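Local coordinates for SPCC18.06c protein (PDB 2P51) that trims the poly(A) tails of mRNA from the 3' end, releasing 5'-AMP, as a metal-dependent catalytic subunit of the CCR4-NOT complex, at residues 81-85 against 116-120; 109-115 against 134-138; 156-160 against 198-202; 192-197 against 266-270; 226-230 against 251-256. One frame throughout, in Å; residues are numbered along the deposited sequence.

Interaction 1: residues 81-85 against 116-120; sequences DSLKI and DDMYA
Lys84 and Asp117 make the charged link of this contact. The lysine runs fully extended past CG and crosses the short acid at about a right angle, its NZ 3.0 Å from Asp117 OD1. The ammonium comes from the syn side of that oxygen, 28° out of the carboxylate plane. Asp117 OD2 accepts the backbone N of Asn113, which helps fix the rotation of the carboxylate while OD1 faces the lysine. The polar backbone groups are joined through one water, which accepts from Lys84 N at 2.8 Å and donates to Met118 O at 2.8 Å. The apolar contact is made by Leu83, whose CD2 branch lies 3.6 Å from Met118 CB, the two side chains crossing nearly at right angles; Leu83 also packs on Pro55 and Val58. Met118 is deposited in two conformers, so the place of its methyl end beside Ser82 is uncertain. The arrangement is plain surface packing within the DEDD nuclease fold: the turn leaving helix 69-82 for strand 87-93 is tied to the loop that leads from strand 105-109 to helix 121-129, with the side chain of Lys84 about 11 Å from that of the metal ligand Glu53.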
# COMPACT_ATOMS: atom_id res chain seq x y z
N ASP A 81 2.81 -2.11 -14.87
CA ASP A 81 1.82 -2.38 -15.93
C ASP A 81 1.74 -3.89 -16.26
O ASP A 81 0.67 -4.32 -16.65
CB ASP A 81 2.20 -1.69 -17.23
CG ASP A 81 1.77 -0.25 -17.36
OD1 ASP A 81 1.01 0.29 -16.53
OD2 ASP A 81 2.24 0.36 -18.35
N SER A 82 2.88 -4.60 -16.13
CA SER A 82 2.99 -5.95 -16.64
C SER A 82 2.76 -7.09 -15.65
O SER A 82 2.45 -8.21 -16.06
CB SER A 82 4.41 -6.13 -17.24
OG SER A 82 4.34 -5.49 -18.52
N LEU A 83 2.91 -6.78 -14.38
CA LEU A 83 2.91 -7.80 -13.35
C LEU A 83 1.69 -7.61 -12.46
O LEU A 83 1.41 -6.47 -12.03
CB LEU A 83 4.16 -7.73 -12.47
CG LEU A 83 5.51 -7.94 -13.21
CD1 LEU A 83 6.67 -7.91 -12.19
CD2 LEU A 83 5.50 -9.24 -13.98
N LYS A 84 1.01 -8.70 -12.22
CA LYS A 84 -0.24 -8.59 -11.46
C LYS A 84 -0.04 -8.44 -9.96
O LYS A 84 0.80 -9.08 -9.33
CB LYS A 84 -1.09 -9.84 -11.71
CG LYS A 84 -1.59 -9.92 -13.16
CD LYS A 84 -2.32 -11.27 -13.32
CE LYS A 84 -2.89 -11.26 -14.75
NZ LYS A 84 -3.69 -12.49 -14.95
N ILE A 85 -0.88 -7.58 -9.39
CA ILE A 85 -0.94 -7.42 -7.93
C ILE A 85 -1.30 -8.73 -7.22
O ILE A 85 -2.08 -9.49 -7.77
CB ILE A 85 -1.95 -6.32 -7.58
CG1 ILE A 85 -1.89 -5.86 -6.14
CG2 ILE A 85 -3.40 -6.73 -7.93
CD1 ILE A 85 -0.63 -5.27 -5.65
N ASP A 116 0.61 -19.33 -15.47
CA ASP A 116 0.34 -18.47 -16.60
C ASP A 116 0.92 -17.06 -16.49
O ASP A 116 1.16 -16.40 -17.53
CB ASP A 116 -1.18 -18.25 -16.78
CG ASP A 116 -2.02 -19.46 -17.09
OD1 ASP A 116 -1.43 -20.52 -17.42
OD2 ASP A 116 -3.29 -19.41 -17.02
N ASP A 117 1.10 -16.57 -15.27
CA ASP A 117 1.40 -15.16 -15.02
C ASP A 117 2.90 -14.93 -14.96
O ASP A 117 3.65 -15.86 -14.67
CB ASP A 117 0.78 -14.68 -13.70
CG ASP A 117 -0.71 -14.47 -13.88
OD1 ASP A 117 -1.17 -14.18 -15.01
OD2 ASP A 117 -1.46 -14.62 -12.90
N MET A 118 3.28 -13.69 -15.26
CA MET A 118 4.69 -13.31 -15.22
C MET A 118 5.13 -12.93 -13.82
O MET A 118 4.32 -12.38 -13.05
CB MET A 118 4.90 -12.11 -16.14
CG MET A 118 4.49 -12.39 -17.57
SD MET A 118 4.78 -11.00 -18.69
CE MET A 118 3.42 -9.92 -18.21
N TYR A 119 6.39 -13.13 -13.46
CA TYR A 119 6.83 -12.78 -12.10
C TYR A 119 8.32 -12.99 -11.96
O TYR A 119 8.89 -13.78 -12.74
CB TYR A 119 6.18 -13.65 -11.04
CG TYR A 119 6.13 -15.15 -11.29
CD1 TYR A 119 7.19 -16.00 -11.03
CD2 TYR A 119 4.96 -15.73 -11.79
CE1 TYR A 119 7.07 -17.37 -11.26
CE2 TYR A 119 4.82 -17.07 -12.03
CZ TYR A 119 5.90 -17.89 -11.77
OH TYR A 119 5.84 -19.24 -11.97
N ALA A 120 8.92 -12.35 -10.98
CA ALA A 120 10.29 -12.72 -10.65
C ALA A 120 10.22 -13.99 -9.80
O ALA A 120 9.54 -13.91 -8.79
CB ALA A 120 10.97 -11.63 -9.86
O HOH W 1 1.87 -11.12 -13.37

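Interaction 2: residues 109-115 against 134-138; sequences NFTFNLQ and FKKHQ
His137 meets the chain at Phe110 with the edge of its imidazole: ND1 donates to Phe110 O at 2.9 Å, the oxygen lying in the ring plane. His137 CE1 rests 3.5 Å from Asn109 CB. On this close-packed side Phe112 and Phe134 run side by side, their rings oblique with planes 57° apart, and Leu114 CD2 sits over one face of Phe134. Helix 134-140 is thereby packed along the loop that leaves strand 105-109 of the DEDD nuclease sheet, and between loop and helix a water donates to both Phe112 O and Phe134 O. Toward solvent the joint is looser. Gln138 stretches out, CG anti to N (chi1 -174°), and stacks its amide on that of Asn113, whose OD1 accepts Asp116 N; Gln138 OE1 accepts Gln115 NE2 at 3.1 Å. Water bridges Gln138 OE1 to Leu114 N. With an alanine at Gln138, Gln115 NE2 and the water on Leu114 N would probably lose their acceptor, and the Asn113 amide its stacking partner.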
# COMPACT_ATOMS: atom_id res chain seq x y z
N ASN A 109 -6.64 -10.31 -0.96
CA ASN A 109 -5.82 -11.29 -1.69
C ASN A 109 -6.28 -11.44 -3.13
O ASN A 109 -7.47 -11.78 -3.32
CB ASN A 109 -5.93 -12.63 -0.93
CG ASN A 109 -5.35 -12.49 0.49
OD1 ASN A 109 -4.15 -12.23 0.66
ND2 ASN A 109 -6.24 -12.64 1.47
N PHE A 110 -5.42 -11.17 -4.10
CA PHE A 110 -5.85 -11.05 -5.49
C PHE A 110 -5.50 -12.28 -6.32
O PHE A 110 -4.57 -13.04 -6.04
CB PHE A 110 -5.20 -9.81 -6.13
CG PHE A 110 -5.84 -8.56 -5.51
CD1 PHE A 110 -7.02 -8.05 -6.02
CD2 PHE A 110 -5.29 -7.95 -4.40
CE1 PHE A 110 -7.61 -6.92 -5.47
CE2 PHE A 110 -5.84 -6.81 -3.85
CZ PHE A 110 -7.04 -6.31 -4.38
N THR A 111 -6.26 -12.43 -7.40
CA THR A 111 -6.11 -13.59 -8.30
C THR A 111 -4.71 -13.64 -8.90
O THR A 111 -4.12 -12.63 -9.31
CB THR A 111 -7.18 -13.51 -9.39
OG1 THR A 111 -7.18 -14.76 -10.10
CG2 THR A 111 -6.85 -12.40 -10.38
N PHE A 112 -4.12 -14.84 -8.98
CA PHE A 112 -2.75 -14.98 -9.51
C PHE A 112 -2.61 -16.43 -9.93
O PHE A 112 -3.25 -17.31 -9.30
CB PHE A 112 -1.75 -14.58 -8.42
CG PHE A 112 -0.40 -14.26 -9.02
CD1 PHE A 112 -0.18 -12.98 -9.52
CD2 PHE A 112 0.61 -15.22 -9.11
CE1 PHE A 112 1.05 -12.66 -10.11
CE2 PHE A 112 1.82 -14.88 -9.70
CZ PHE A 112 2.03 -13.61 -10.21
N ASN A 113 -1.81 -16.73 -10.95
CA ASN A 113 -1.70 -18.04 -11.54
C ASN A 113 -0.21 -18.30 -11.81
O ASN A 113 0.38 -17.68 -12.68
CB ASN A 113 -2.56 -18.13 -12.80
CG ASN A 113 -2.55 -19.55 -13.32
OD1 ASN A 113 -1.47 -20.09 -13.55
ND2 ASN A 113 -3.76 -20.10 -13.51
N LEU A 114 0.40 -19.20 -11.03
CA LEU A 114 1.83 -19.43 -11.14
C LEU A 114 2.21 -20.05 -12.48
O LEU A 114 3.34 -19.97 -12.95
CB LEU A 114 2.36 -20.35 -10.01
CG LEU A 114 2.38 -19.64 -8.63
CD1 LEU A 114 2.81 -20.64 -7.55
CD2 LEU A 114 3.25 -18.38 -8.64
N GLN A 115 1.25 -20.71 -13.11
CA GLN A 115 1.59 -21.34 -14.40
C GLN A 115 1.52 -20.31 -15.52
O GLN A 115 2.26 -20.37 -16.50
CB GLN A 115 0.62 -22.53 -14.58
CG GLN A 115 0.78 -23.65 -13.57
CD GLN A 115 0.14 -23.43 -12.21
OE1 GLN A 115 0.79 -23.71 -11.18
NE2 GLN A 115 -1.10 -22.95 -12.11
N PHE A 134 -0.49 -19.51 -2.61
CA PHE A 134 -0.71 -19.23 -4.03
C PHE A 134 -1.86 -20.04 -4.61
O PHE A 134 -2.59 -19.58 -5.48
CB PHE A 134 0.62 -19.44 -4.78
CG PHE A 134 1.49 -18.18 -4.72
CD1 PHE A 134 1.19 -17.07 -5.50
CD2 PHE A 134 2.61 -18.10 -3.89
CE1 PHE A 134 1.94 -15.90 -5.48
CE2 PHE A 134 3.36 -16.93 -3.82
CZ PHE A 134 3.02 -15.81 -4.61
N LYS A 135 -2.07 -21.28 -4.14
CA LYS A 135 -3.15 -22.06 -4.71
C LYS A 135 -4.49 -21.37 -4.43
O LYS A 135 -5.39 -21.29 -5.24
CB LYS A 135 -3.17 -23.48 -4.13
CG LYS A 135 -4.28 -24.35 -4.72
CD LYS A 135 -4.30 -25.76 -4.20
CE LYS A 135 -3.04 -26.63 -4.27
NZ LYS A 135 -2.79 -27.12 -2.89
N LYS A 136 -4.64 -20.82 -3.23
CA LYS A 136 -5.87 -20.14 -2.86
C LYS A 136 -6.03 -18.85 -3.65
O LYS A 136 -7.18 -18.54 -4.02
CB LYS A 136 -5.94 -19.87 -1.36
CG LYS A 136 -7.37 -19.66 -0.91
CD LYS A 136 -7.47 -19.71 0.61
CE LYS A 136 -8.85 -19.23 1.10
NZ LYS A 136 -8.96 -19.28 2.59
N HIS A 137 -4.94 -18.14 -3.93
CA HIS A 137 -5.09 -16.95 -4.77
C HIS A 137 -5.57 -17.37 -6.16
O HIS A 137 -6.28 -16.59 -6.83
CB HIS A 137 -3.77 -16.20 -4.91
CG HIS A 137 -3.35 -15.41 -3.70
ND1 HIS A 137 -3.34 -14.02 -3.66
CD2 HIS A 137 -2.92 -15.83 -2.48
CE1 HIS A 137 -2.91 -13.61 -2.46
NE2 HIS A 137 -2.67 -14.70 -1.74
N GLN A 138 -5.19 -18.57 -6.61
CA GLN A 138 -5.61 -18.96 -7.96
C GLN A 138 -7.09 -19.29 -7.94
O GLN A 138 -7.86 -19.00 -8.86
CB GLN A 138 -4.76 -20.13 -8.48
CG GLN A 138 -5.14 -20.40 -9.95
CD GLN A 138 -4.32 -21.54 -10.51
OE1 GLN A 138 -3.12 -21.63 -10.24
NE2 GLN A 138 -4.92 -22.42 -11.30
O HOH W 2 -8.87 -16.45 -8.89
O HOH W 3 -1.50 -18.30 -7.50
O HOH W 4 -0.97 -20.55 -8.94

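Interaction 3: residues 156-160 against 198-202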
# COMPACT_ATOMS: atom_id res chain seq x y z
N LEU A 156 -13.04 6.01 0.65
CA LEU A 156 -11.64 6.10 1.04
C LEU A 156 -10.86 6.95 0.03
O LEU A 156 -9.82 7.52 0.46
CB LEU A 156 -11.02 4.71 1.11
CG LEU A 156 -11.19 3.93 2.45
CD1 LEU A 156 -12.67 3.56 2.70
CD2 LEU A 156 -10.28 2.71 2.46
N VAL A 157 -11.29 6.97 -1.25
CA VAL A 157 -10.53 7.76 -2.24
C VAL A 157 -11.33 8.98 -2.68
O VAL A 157 -12.54 9.01 -2.41
CB VAL A 157 -10.08 6.91 -3.44
CG1 VAL A 157 -9.12 5.81 -2.99
CG2 VAL A 157 -11.29 6.32 -4.19
N LEU A 158 -10.70 9.95 -3.31
CA LEU A 158 -11.35 11.17 -3.79
C LEU A 158 -11.88 12.03 -2.63
O LEU A 158 -12.73 12.91 -2.77
CB LEU A 158 -12.46 10.88 -4.81
CG LEU A 158 -12.04 10.09 -6.07
CD1 LEU A 158 -13.22 9.37 -6.73
CD2 LEU A 158 -11.39 11.02 -7.11
N GLN A 159 -11.40 11.80 -1.42
CA GLN A 159 -11.92 12.51 -0.27
C GLN A 159 -10.79 13.12 0.58
O GLN A 159 -9.98 12.40 1.16
CB GLN A 159 -12.75 11.56 0.61
CG GLN A 159 -13.99 11.00 -0.03
CD GLN A 159 -15.16 11.97 -0.16
OE1 GLN A 159 -16.14 11.62 -0.83
NE2 GLN A 159 -15.04 13.14 0.46
N GLU A 160 -10.83 14.44 0.69
CA GLU A 160 -9.83 15.16 1.46
C GLU A 160 -9.90 14.81 2.94
O GLU A 160 -8.96 15.03 3.74
CB GLU A 160 -10.04 16.66 1.18
CG GLU A 160 -10.34 17.42 2.44
CD GLU A 160 -9.50 18.59 2.87
OE1 GLU A 160 -8.30 18.72 2.52
OE2 GLU A 160 -10.08 19.41 3.61
N ILE A 198 -5.42 13.25 -7.30
CA ILE A 198 -6.91 13.42 -7.26
C ILE A 198 -7.57 12.30 -6.48
O ILE A 198 -8.50 12.50 -5.69
CB ILE A 198 -7.42 13.51 -8.70
CG1 ILE A 198 -6.99 14.82 -9.40
CG2 ILE A 198 -8.93 13.29 -8.80
CD1 ILE A 198 -7.21 14.76 -10.90
N TYR A 199 -7.10 11.05 -6.69
CA TYR A 199 -7.65 9.93 -5.93
C TYR A 199 -7.19 9.90 -4.48
O TYR A 199 -7.98 9.45 -3.62
CB TYR A 199 -7.25 8.59 -6.60
CG TYR A 199 -8.04 8.34 -7.86
CD1 TYR A 199 -9.29 7.69 -7.83
CD2 TYR A 199 -7.52 8.75 -9.09
CE1 TYR A 199 -9.99 7.47 -9.03
CE2 TYR A 199 -8.22 8.54 -10.27
CZ TYR A 199 -9.47 7.90 -10.23
OH TYR A 199 -10.14 7.69 -11.42
N PHE A 200 -5.96 10.34 -4.20
CA PHE A 200 -5.39 10.34 -2.86
C PHE A 200 -4.96 11.77 -2.51
O PHE A 200 -3.77 12.08 -2.49
CB PHE A 200 -4.16 9.41 -2.78
CG PHE A 200 -4.51 7.99 -3.27
CD1 PHE A 200 -5.09 7.08 -2.41
CD2 PHE A 200 -4.24 7.59 -4.58
CE1 PHE A 200 -5.39 5.79 -2.81
CE2 PHE A 200 -4.55 6.30 -5.00
CZ PHE A 200 -5.13 5.38 -4.11
N PRO A 201 -5.91 12.68 -2.31
CA PRO A 201 -5.56 14.08 -2.18
C PRO A 201 -4.76 14.43 -0.93
O PRO A 201 -4.15 15.51 -0.92
CB PRO A 201 -6.93 14.78 -2.14
CG PRO A 201 -7.89 13.70 -1.66
CD PRO A 201 -7.38 12.43 -2.31
N LYS A 202 -4.76 13.58 0.09
CA LYS A 202 -3.98 13.83 1.30
C LYS A 202 -3.21 12.57 1.64
O LYS A 202 -3.82 11.60 2.12
CB LYS A 202 -4.92 14.22 2.43
CG LYS A 202 -4.24 14.40 3.79
CD LYS A 202 -5.15 15.09 4.81
CE LYS A 202 -4.33 15.45 6.02
NZ LYS A 202 -4.59 14.70 7.26
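The backbones come closest at Leu158 and Tyr199, CA atoms 4.5 Å apart, where Leu158 N donates to Tyr199 O at 2.8 Å in an almost straight bond (172°), just as helix 189-199 ends and Phe200 departs from helical angles. Leu158 has a positive phi (65°), and its side chain starts away from the helix before its end returns. Leu158 CD2 lies over one face of the Tyr199 ring, 4.0 Å from Tyr199 CD1, and also reaches Ile198 CG2 at 3.7 Å. Val157 CG1, anti to the carbonyl carbon (chi1 -63°), meets Phe200 CE1 at 3.7 Å, the two side chains pointing the same way, while Val157 CG2 stands at the edge of the Tyr199 ring. In the DEDD nuclease fold these segments precede two adjacent parallel strands, 163-166 and 203-205, so the contact joins the approaches to both. Phe200 continues inward, edge-to-face with Trp164 and against Leu176 and Met180 of helix 170-181. Farther along, Pro201 presses its ring on the backbone of Gln159, CG 3.7 Å from Gln159 C. The aliphatic part of Lys202 passes near Glu160 O, and its NZ is bonded to Thr163 OG1.

Interaction 4: residues 192-197 against 266-270; sequences FYKILC and LNQLY
Tyr193 and Cys197, one turn apart on helix 189-199, confront the irregular chain at Asn267; Cys197 CA and Asn267 CA are 7.2 Å apart, and the link runs from a helix side chain, Tyr193, to the backbone carbonyl of Asn267. Asn267 takes left-handed backbone angles (phi 58°). Tyr193 swings its ring out with CG anti to N (chi1 -175°), and the hydroxyl donates to Asn267 O at 2.7 Å, an acceptor that lies at the ring edge, in its plane. The approach makes an angle of 139° at the carbonyl oxygen. A water donates to the same hydroxyl and accepts from Asn267 ND2 at 3.0 Å, closing a small polar ring. Cys197 SG covers one face of the Tyr193 ring, toward its rim, and touches Asn267 CB at 3.9 Å. Here the loop after helix 238-257 returns to the DEDD nuclease sheet beside the edge strand 203-205, where Asn267 OD1 accepts Asn203 N and ND2 is bonded to Pro201 O. A phenylalanine in place of Tyr193 would probably leave Asn267 O without its hydroxyl donor and the bridging water without one acceptor. The buried half is apolar: Leu196 CD2 and Leu269 CD1 meet tip to tip at 3.8 Å, and the same Leu269 methyl stands 4.3 Å from Phe192 CE2 at the edge of that ring. Both leucines also pack on Phe173 of helix 170-181.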
# COMPACT_ATOMS: atom_id res chain seq x y z
N PHE A 192 1.24 10.98 -13.90
CA PHE A 192 0.92 10.01 -12.86
C PHE A 192 0.63 10.74 -11.57
O PHE A 192 -0.39 10.44 -10.92
CB PHE A 192 2.11 9.08 -12.71
CG PHE A 192 2.09 8.18 -11.50
CD1 PHE A 192 1.35 7.00 -11.60
CD2 PHE A 192 2.77 8.47 -10.34
CE1 PHE A 192 1.31 6.13 -10.51
CE2 PHE A 192 2.68 7.62 -9.27
CZ PHE A 192 1.96 6.44 -9.32
N TYR A 193 1.51 11.68 -11.20
CA TYR A 193 1.37 12.40 -9.95
C TYR A 193 0.07 13.18 -9.92
O TYR A 193 -0.64 13.23 -8.90
CB TYR A 193 2.57 13.36 -9.82
CG TYR A 193 2.57 14.08 -8.49
CD1 TYR A 193 2.93 13.42 -7.30
CD2 TYR A 193 2.20 15.42 -8.45
CE1 TYR A 193 2.93 14.10 -6.10
CE2 TYR A 193 2.18 16.08 -7.24
CZ TYR A 193 2.54 15.43 -6.09
OH TYR A 193 2.54 16.13 -4.90
N LYS A 194 -0.29 13.83 -11.02
CA LYS A 194 -1.52 14.61 -11.05
C LYS A 194 -2.75 13.77 -10.77
O LYS A 194 -3.65 14.11 -10.00
CB LYS A 194 -1.64 15.24 -12.44
CG LYS A 194 -2.90 16.00 -12.72
CD LYS A 194 -2.52 16.89 -13.94
CE LYS A 194 -0.99 16.96 -13.91
NZ LYS A 194 -0.48 17.96 -12.93
N ILE A 195 -2.82 12.62 -11.44
CA ILE A 195 -4.00 11.76 -11.26
C ILE A 195 -3.94 11.12 -9.90
O ILE A 195 -4.97 10.99 -9.22
CB ILE A 195 -3.95 10.70 -12.39
CG1 ILE A 195 -4.12 11.35 -13.76
CG2 ILE A 195 -4.93 9.58 -12.12
CD1 ILE A 195 -4.01 10.49 -14.98
N LEU A 196 -2.73 10.76 -9.47
CA LEU A 196 -2.65 10.15 -8.13
C LEU A 196 -3.18 11.11 -7.08
O LEU A 196 -3.91 10.61 -6.20
CB LEU A 196 -1.23 9.81 -7.72
CG LEU A 196 -1.09 8.82 -6.56
CD1 LEU A 196 -1.62 7.42 -6.94
CD2 LEU A 196 0.36 8.73 -6.15
N CYS A 197 -2.85 12.38 -7.16
CA CYS A 197 -3.28 13.32 -6.11
C CYS A 197 -4.76 13.65 -6.19
O CYS A 197 -5.38 14.21 -5.29
CB CYS A 197 -2.39 14.59 -6.15
SG CYS A 197 -0.69 14.17 -5.58
N LEU A 266 3.20 16.77 2.73
CA LEU A 266 2.04 16.26 2.02
C LEU A 266 2.33 15.93 0.54
O LEU A 266 2.88 16.70 -0.24
CB LEU A 266 0.94 17.33 2.06
CG LEU A 266 -0.52 16.93 1.97
CD1 LEU A 266 -0.98 15.93 3.03
CD2 LEU A 266 -1.39 18.19 2.06
N ASN A 267 1.87 14.74 0.15
CA ASN A 267 1.89 14.24 -1.22
C ASN A 267 3.30 14.20 -1.79
O ASN A 267 3.46 14.42 -3.00
CB ASN A 267 0.94 15.05 -2.11
CG ASN A 267 -0.48 15.02 -1.55
OD1 ASN A 267 -0.82 14.33 -0.58
ND2 ASN A 267 -1.34 15.81 -2.14
N GLN A 268 4.31 13.92 -0.99
CA GLN A 268 5.65 13.78 -1.57
C GLN A 268 6.01 12.29 -1.56
O GLN A 268 6.07 11.69 -0.49
CB GLN A 268 6.72 14.56 -0.80
CG GLN A 268 6.41 16.06 -0.60
CD GLN A 268 6.30 16.73 -1.95
OE1 GLN A 268 7.21 16.58 -2.75
NE2 GLN A 268 5.19 17.45 -2.22
N LEU A 269 6.27 11.71 -2.73
CA LEU A 269 6.59 10.28 -2.75
C LEU A 269 8.08 10.07 -2.73
O LEU A 269 8.80 10.78 -3.46
CB LEU A 269 5.99 9.63 -4.00
CG LEU A 269 4.49 9.74 -4.22
CD1 LEU A 269 4.10 8.81 -5.35
CD2 LEU A 269 3.77 9.39 -2.94
N TYR A 270 8.60 9.14 -1.93
CA TYR A 270 10.05 8.93 -1.92
C TYR A 270 10.58 8.52 -3.28
O TYR A 270 10.07 7.66 -3.95
CB TYR A 270 10.38 7.83 -0.90
CG TYR A 270 11.89 7.62 -0.83
CD1 TYR A 270 12.68 8.60 -0.25
CD2 TYR A 270 12.47 6.46 -1.35
CE1 TYR A 270 14.05 8.40 -0.18
CE2 TYR A 270 13.82 6.26 -1.29
CZ TYR A 270 14.61 7.24 -0.72
OH TYR A 270 15.97 7.07 -0.63
O HOH W 5 -0.04 17.62 -4.11

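Interaction 5: residues 226-230 against 251-256; sequences DLQIH and EIRSRY
Leu227, CG anti to the carbonyl carbon (chi1 -60°), points its side chain at helix 238-257, CD1 toward Ile252 and CD2 toward Arg255, while Arg255 stretches from CG to NE and slides past it in the opposite direction. The result places Leu227 CD2 over the centre of the guanidinium, 3.6 Å from Arg255 CZ. That flat group is held by its edge: Arg255 NE donates to Glu251 OE2 at 2.6 Å with a nearly straight angle of 175°, in the guanidinium plane and through the anti lone pair of the oxygen. Glu251 reaches the arginine from one turn earlier by bending at chi2 (61°). Two waters lie at the guanidinium edge, both accepting from Arg255 NH2; one donates to Leu227 O at 2.7 Å, the other only weakly to Asp226 O. The salt bridge and waters probably keep the guanidinium flat against the leucine. The remaining contacts are mostly between aliphatic carbons, with Leu227 CD1 4.3 Å from Ile252 CG1 and Ile229 CD1 3.7 Å from Glu251 CB. Tyr256 OH also touches Leu227 CD2, at 3.8 Å. A Schellman motif with Gln228 as its C-prime residue ends helix 220-226 and turns the chain here. Ile229 then packs on Leu244 and Ile248 of helix 238-257, while Ile252 leans on Ile206 and Met210 of helix 206-213.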
# COMPACT_ATOMS: atom_id res chain seq x y z
N ASP A 226 13.66 -0.07 16.03
CA ASP A 226 14.30 1.07 16.68
C ASP A 226 13.37 1.77 17.66
O ASP A 226 13.72 2.11 18.77
CB ASP A 226 14.75 2.09 15.63
CG ASP A 226 16.00 2.83 15.99
OD1 ASP A 226 16.81 2.38 16.83
OD2 ASP A 226 16.18 3.92 15.40
N LEU A 227 12.14 1.96 17.18
CA LEU A 227 11.16 2.61 18.02
C LEU A 227 10.44 1.64 18.95
O LEU A 227 9.47 2.08 19.60
CB LEU A 227 10.15 3.34 17.12
CG LEU A 227 10.75 4.43 16.21
CD1 LEU A 227 9.66 4.95 15.25
CD2 LEU A 227 11.36 5.56 17.02
N GLN A 228 10.88 0.40 19.03
CA GLN A 228 10.21 -0.59 19.87
C GLN A 228 8.72 -0.70 19.56
O GLN A 228 7.91 -0.84 20.48
CB GLN A 228 10.33 -0.26 21.36
CG GLN A 228 11.71 0.30 21.72
CD GLN A 228 11.85 0.29 23.23
OE1 GLN A 228 11.13 0.99 23.94
NE2 GLN A 228 12.78 -0.53 23.69
N ILE A 229 8.37 -0.66 18.29
CA ILE A 229 6.99 -0.93 17.89
C ILE A 229 6.84 -2.38 17.46
O ILE A 229 7.56 -2.89 16.61
CB ILE A 229 6.57 0.01 16.76
CG1 ILE A 229 6.54 1.48 17.23
CG2 ILE A 229 5.27 -0.47 16.13
CD1 ILE A 229 6.61 2.46 16.08
N HIS A 230 5.90 -3.10 18.05
CA HIS A 230 5.83 -4.54 17.71
C HIS A 230 4.96 -4.76 16.50
O HIS A 230 3.91 -4.15 16.32
CB HIS A 230 5.33 -5.31 18.92
CG HIS A 230 4.76 -6.67 18.73
ND1 HIS A 230 5.54 -7.81 18.67
CD2 HIS A 230 3.48 -7.12 18.61
CE1 HIS A 230 4.77 -8.89 18.51
NE2 HIS A 230 3.51 -8.49 18.46
N GLU A 251 3.83 7.14 15.70
CA GLU A 251 4.96 7.34 16.64
C GLU A 251 5.88 8.43 16.11
O GLU A 251 6.37 9.25 16.93
CB GLU A 251 5.72 6.02 16.84
CG GLU A 251 6.80 6.11 17.90
CD GLU A 251 6.33 6.46 19.30
OE1 GLU A 251 5.11 6.29 19.54
OE2 GLU A 251 7.17 6.89 20.14
N ILE A 252 6.18 8.49 14.83
CA ILE A 252 7.01 9.54 14.23
C ILE A 252 6.34 10.89 14.39
O ILE A 252 6.96 11.92 14.72
CB ILE A 252 7.21 9.16 12.72
CG1 ILE A 252 8.23 8.02 12.57
CG2 ILE A 252 7.46 10.36 11.85
CD1 ILE A 252 8.07 7.57 11.07
N ARG A 253 5.00 10.92 14.17
CA ARG A 253 4.26 12.17 14.32
C ARG A 253 4.41 12.68 15.75
O ARG A 253 4.61 13.87 16.00
CB ARG A 253 2.78 11.95 14.03
CG ARG A 253 2.02 13.26 13.90
CD ARG A 253 0.55 12.99 13.55
NE ARG A 253 -0.10 12.50 14.76
CZ ARG A 253 -1.43 12.35 14.85
NH1 ARG A 253 -2.24 12.63 13.81
NH2 ARG A 253 -1.90 11.91 16.01
N SER A 254 4.29 11.77 16.73
CA SER A 254 4.45 12.18 18.13
C SER A 254 5.86 12.61 18.48
O SER A 254 6.06 13.63 19.15
CB SER A 254 4.05 10.98 19.00
OG SER A 254 4.22 11.32 20.36
N ARG A 255 6.86 11.81 18.06
CA ARG A 255 8.22 12.09 18.49
C ARG A 255 8.84 13.28 17.74
O ARG A 255 9.56 13.99 18.44
CB ARG A 255 9.13 10.89 18.26
CG ARG A 255 8.80 9.69 19.16
CD ARG A 255 10.02 8.79 19.29
NE ARG A 255 9.71 7.51 19.90
CZ ARG A 255 10.61 6.66 20.40
NH1 ARG A 255 11.90 7.00 20.36
NH2 ARG A 255 10.18 5.52 20.91
N TYR A 256 8.62 13.47 16.45
CA TYR A 256 9.40 14.47 15.71
C TYR A 256 8.57 15.64 15.25
O TYR A 256 9.16 16.62 14.76
CB TYR A 256 10.17 13.82 14.51
CG TYR A 256 10.85 12.55 15.03
CD1 TYR A 256 11.72 12.61 16.12
CD2 TYR A 256 10.60 11.34 14.43
CE1 TYR A 256 12.37 11.51 16.64
CE2 TYR A 256 11.23 10.22 14.95
CZ TYR A 256 12.11 10.28 16.03
OH TYR A 256 12.67 9.11 16.50
O HOH W 6 12.55 3.73 21.52
O HOH W 7 7.83 3.47 21.21

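Interactions 1 and 2 share the loop that follows strand 105-109 and form one continuous patch, their centres 11 Å apart: Tyr119 OH is bonded to Leu114 O, and Asp117 OD2 packs on Phe112 CA. Interactions 3 and 4 likewise adjoin, at 11 Å between centres, through helix 189-199 and the packing of Lys202 CG on Leu266 CD1. Interaction 5 stands apart, about 25 Å from interaction 4 and 35 Å from interaction 1, centre to centre. The two magnesium ions held by Asp51, Glu53, Asp172 and Asp241 lie near several contacts without touching them: the side chain of His137 is about 8 Å from Glu53's, those of Phe200 and Leu269 about 9 Å from Asp172's.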